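Local coordinates for putative extracellular solute-binding protein (Bordetella bronchiseptica, PDB 4P56), which binds mandelate and, as a TRAP-family periplasmic solute-binding protein, probably delivers it to a membrane transporter, at residues K190-S195 / V207-E212. Sequence-based numbering, arbitrary orientation.
Sequences KPAPES and VFFPAE. With RMN ((R)-mandelic acid), chain D.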
ATOM      1  N   LYS A 190      -2.011  11.335  -7.414  1.00 10.73           N
ATOM      2  CA  LYS A 190      -3.297  11.636  -6.795  1.00 12.88           C
ATOM      3  C   LYS A 190      -3.788  10.377  -6.067  1.00 12.34           C
ATOM      4  O   LYS A 190      -3.434   9.250  -6.435  1.00 14.13           O
ATOM      5  CB  LYS A 190      -4.333  12.072  -7.837  1.00 19.39           C
ATOM      6  CG  LYS A 190      -3.977  13.335  -8.615  1.00 18.47           C
ATOM      7  CD  LYS A 190      -4.054  14.564  -7.730  1.00 26.67           C
ATOM      8  CE  LYS A 190      -4.007  15.851  -8.528  1.00 38.23           C
ATOM      9  NZ  LYS A 190      -3.641  16.982  -7.637  1.00 47.67           N
ATOM     10  N   PRO A 191      -4.621  10.557  -5.031  1.00 11.15           N
ATOM     11  CA  PRO A 191      -5.103   9.403  -4.276  1.00 11.09           C
ATOM     12  C   PRO A 191      -5.925   8.466  -5.151  1.00 10.79           C
ATOM     13  O   PRO A 191      -6.518   8.913  -6.125  1.00 12.03           O
ATOM     14  CB  PRO A 191      -5.991  10.029  -3.199  1.00 15.96           C
ATOM     15  CG  PRO A 191      -5.547  11.420  -3.090  1.00 22.46           C
ATOM     16  CD  PRO A 191      -5.028  11.835  -4.422  1.00 15.59           C
ATOM     17  N   ALA A 192      -5.968   7.196  -4.767  1.00 10.70           N
ATOM     18  CA  ALA A 192      -6.641   6.149  -5.540  1.00 12.66           C
ATOM     19  C   ALA A 192      -8.059   6.494  -6.025  1.00 11.06           C
ATOM     20  O   ALA A 192      -8.369   6.265  -7.189  1.00 10.94           O
ATOM     21  CB  ALA A 192      -6.672   4.882  -4.743  1.00 10.88           C
ATOM     22  N   PRO A 193      -8.911   7.040  -5.160  1.00 11.72           N
ATOM     23  CA  PRO A 193     -10.278   7.293  -5.648  1.00 16.65           C
ATOM     24  C   PRO A 193     -10.366   8.267  -6.824  1.00 13.70           C
ATOM     25  O   PRO A 193     -11.433   8.352  -7.431  1.00 12.54           O
ATOM     26  CB  PRO A 193     -10.977   7.911  -4.436  1.00 19.62           C
ATOM     27  CG  PRO A 193     -10.186   7.439  -3.256  1.00 13.14           C
ATOM     28  CD  PRO A 193      -8.762   7.401  -3.749  1.00 12.20           C
ATOM     29  N   GLU A 194      -9.298   9.000  -7.132  1.00 11.67           N
ATOM     30  CA  GLU A 194      -9.347   9.893  -8.275  1.00 11.86           C
ATOM     31  C   GLU A 194      -9.119   9.176  -9.614  1.00 16.38           C
ATOM     32  O   GLU A 194      -9.228   9.797 -10.675  1.00 12.21           O
ATOM     33  CB  GLU A 194      -8.357  11.055  -8.132  1.00 13.08           C
ATOM     34  CG  GLU A 194      -8.679  11.994  -6.983  1.00 17.99           C
ATOM     35  CD  GLU A 194      -7.936  13.314  -7.053  1.00 30.91           C
ATOM     36  OE1 GLU A 194      -7.768  13.866  -8.161  1.00 32.21           O
ATOM     37  OE2 GLU A 194      -7.526  13.805  -5.980  1.00 34.59           O
ATOM     38  N   SER A 195      -8.791   7.886  -9.570  1.00 14.26           N
ATOM     39  CA  SER A 195      -8.335   7.183 -10.764  1.00 14.51           C
ATOM     40  C   SER A 195      -9.443   7.079 -11.836  1.00 19.46           C
ATOM     41  O   SER A 195      -9.194   7.254 -13.026  1.00 11.48           O
ATOM     42  CB  SER A 195      -7.756   5.798 -10.377  1.00 15.12           C
ATOM     43  OG  SER A 195      -8.755   4.931  -9.835  1.00 19.40           O
ATOM     44  N   VAL A 207      -2.545   3.888 -15.296  1.00  9.93           N
ATOM     45  CA  VAL A 207      -2.547   3.869 -13.841  1.00  8.41           C
ATOM     46  C   VAL A 207      -1.677   2.744 -13.347  1.00 12.52           C
ATOM     47  O   VAL A 207      -1.626   1.674 -13.958  1.00 11.81           O
ATOM     48  CB  VAL A 207      -3.982   3.749 -13.245  1.00  8.23           C
ATOM     49  CG1 VAL A 207      -4.703   2.520 -13.750  1.00 11.29           C
ATOM     50  CG2 VAL A 207      -3.930   3.711 -11.724  1.00 10.79           C
ATOM     51  N   PHE A 208      -0.960   3.013 -12.268  1.00  9.46           N
ATOM     52  CA  PHE A 208      -0.193   1.979 -11.572  1.00  6.88           C
ATOM     53  C   PHE A 208      -1.107   1.562 -10.419  1.00 12.02           C
ATOM     54  O   PHE A 208      -1.432   2.374  -9.552  1.00  6.70           O
ATOM     55  CB  PHE A 208       1.162   2.516 -11.029  1.00  7.15           C
ATOM     56  CG  PHE A 208       2.274   2.608 -12.059  1.00  6.86           C
ATOM     57  CD1 PHE A 208       2.062   2.315 -13.384  1.00  7.28           C
ATOM     58  CD2 PHE A 208       3.573   3.018 -11.672  1.00  8.94           C
ATOM     59  CE1 PHE A 208       3.094   2.403 -14.300  1.00 10.10           C
ATOM     60  CE2 PHE A 208       4.586   3.099 -12.574  1.00 10.41           C
ATOM     61  CZ  PHE A 208       4.347   2.791 -13.903  1.00 13.35           C
ATOM     62  N   PHE A 209      -1.575   0.317 -10.455  1.00  8.93           N
ATOM     63  CA  PHE A 209      -2.424  -0.248  -9.402  1.00 10.93           C
ATOM     64  C   PHE A 209      -2.100  -1.737  -9.264  1.00  9.46           C
ATOM     65  O   PHE A 209      -1.562  -2.342 -10.202  1.00  9.20           O
ATOM     66  CB  PHE A 209      -3.885  -0.165  -9.829  1.00 10.01           C
ATOM     67  CG  PHE A 209      -4.683   0.947  -9.186  1.00 11.00           C
ATOM     68  CD1 PHE A 209      -4.327   1.498  -7.971  1.00 13.56           C
ATOM     69  CD2 PHE A 209      -5.839   1.378  -9.790  1.00 10.64           C
ATOM     70  CE1 PHE A 209      -5.102   2.487  -7.388  1.00 11.42           C
ATOM     71  CE2 PHE A 209      -6.621   2.383  -9.209  1.00 12.61           C
ATOM     72  CZ  PHE A 209      -6.242   2.925  -8.006  1.00 14.59           C
ATOM     73  N   PRO A 210      -2.447  -2.339  -8.112  1.00  7.51           N
ATOM     74  CA  PRO A 210      -2.449  -3.797  -8.037  1.00  7.98           C
ATOM     75  C   PRO A 210      -3.685  -4.334  -8.761  1.00 10.33           C
ATOM     76  O   PRO A 210      -4.554  -3.557  -9.150  1.00 12.47           O
ATOM     77  CB  PRO A 210      -2.541  -4.071  -6.544  1.00  8.18           C
ATOM     78  CG  PRO A 210      -3.399  -2.942  -6.041  1.00  7.81           C
ATOM     79  CD  PRO A 210      -3.022  -1.736  -6.894  1.00  8.80           C
ATOM     80  N   ALA A 211      -3.733  -5.635  -8.990  1.00  9.28           N
ATOM     81  CA  ALA A 211      -4.795  -6.216  -9.791  1.00 10.14           C
ATOM     82  C   ALA A 211      -6.211  -5.866  -9.308  1.00 12.00           C
ATOM     83  O   ALA A 211      -7.070  -5.570 -10.101  1.00 11.01           O
ATOM     84  CB  ALA A 211      -4.629  -7.696  -9.839  1.00 14.02           C
ATOM     85  N   GLU A 212      -6.451  -5.939  -8.002  1.00 11.22           N
ATOM     86  CA  GLU A 212      -7.808  -5.821  -7.471  1.00 13.83           C
ATOM     87  C   GLU A 212      -8.442  -4.476  -7.824  1.00 13.93           C
ATOM     88  O   GLU A 212      -9.655  -4.372  -8.023  1.00 11.77           O
ATOM     89  CB  GLU A 212      -7.825  -6.039  -5.941  1.00 15.79           C
ATOM     90  CG  GLU A 212      -7.229  -4.894  -5.091  1.00 14.05           C
ATOM     91  CD  GLU A 212      -8.220  -3.711  -4.916  1.00 12.47           C
ATOM     92  OE1 GLU A 212      -7.755  -2.565  -4.767  1.00 19.56           O
ATOM     93  OE2 GLU A 212      -9.438  -3.940  -4.982  1.00 17.57           O
TER
HETATM   94  C1  RMN D 401      -3.672   2.414  -3.282  1.00 12.00           C
HETATM   95  C2  RMN D 401      -4.640   2.745  -2.346  1.00 11.00           C
HETATM   96  C3  RMN D 401      -5.807   2.009  -2.248  1.00 11.09           C
HETATM   97  C4  RMN D 401      -6.042   0.954  -3.113  1.00 16.28           C
HETATM   98  C5  RMN D 401      -5.079   0.624  -4.063  1.00 17.20           C
HETATM   99  C6  RMN D 401      -3.904   1.354  -4.136  1.00 18.17           C
HETATM  100  C7  RMN D 401      -2.412   3.229  -3.397  1.00 16.67           C
HETATM  101  C10 RMN D 401      -2.501   4.077  -4.630  1.00  7.00           C
HETATM  102  O8  RMN D 401      -1.285   2.455  -3.557  1.00 25.74           O
HETATM  103  O11 RMN D 401      -2.092   3.661  -5.768  1.00 12.19           O
HETATM  104  O12 RMN D 401      -3.052   5.216  -4.551  1.00 11.61           O
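The ring of Phe209 sets its edge against Ala192 and Ser195, joining the loop after strand 186-189 to strand 206-210 of the mixed sheet in a TRAP solute-binding protein and illustrating how such folds build pockets from loops at strand ends. Residues 190-195 turn from strand 186-189 into helix 195-200, and Phe209 lies on strand 206-210; strand 168-171 runs between the two strands.

The packing is edge-on. Ala192 CB makes the apolar contact in the ring plane, 3.8 Å from Phe209 CZ, and Ser195 OG lies near that plane, 3.4 Å from Phe209 CE2. Val207 CG2 rests over one face, offset toward the rim, while Arg170 makes a cation-pi contact with the ring and Phe217 also meets it.

Both segments reach (R)-mandelate. Phe209 CE1 is 3.6 Å from its carboxylate oxygen O11, and Ala192 CB is 3.6 Å from O12; Tyr94, Arg170 and Asp236 are hydrogen-bonded to the ligand.

No hydrogen bond joins the two segments. Ser195 OG sits between its backbone N and carbonyl carbon (chi1 65°), within reach of Ala192 O. That oxygen accepts from both Ser195 N and Ser195 OG, the latter at 3.0 Å with a C=O...OG angle of 163°.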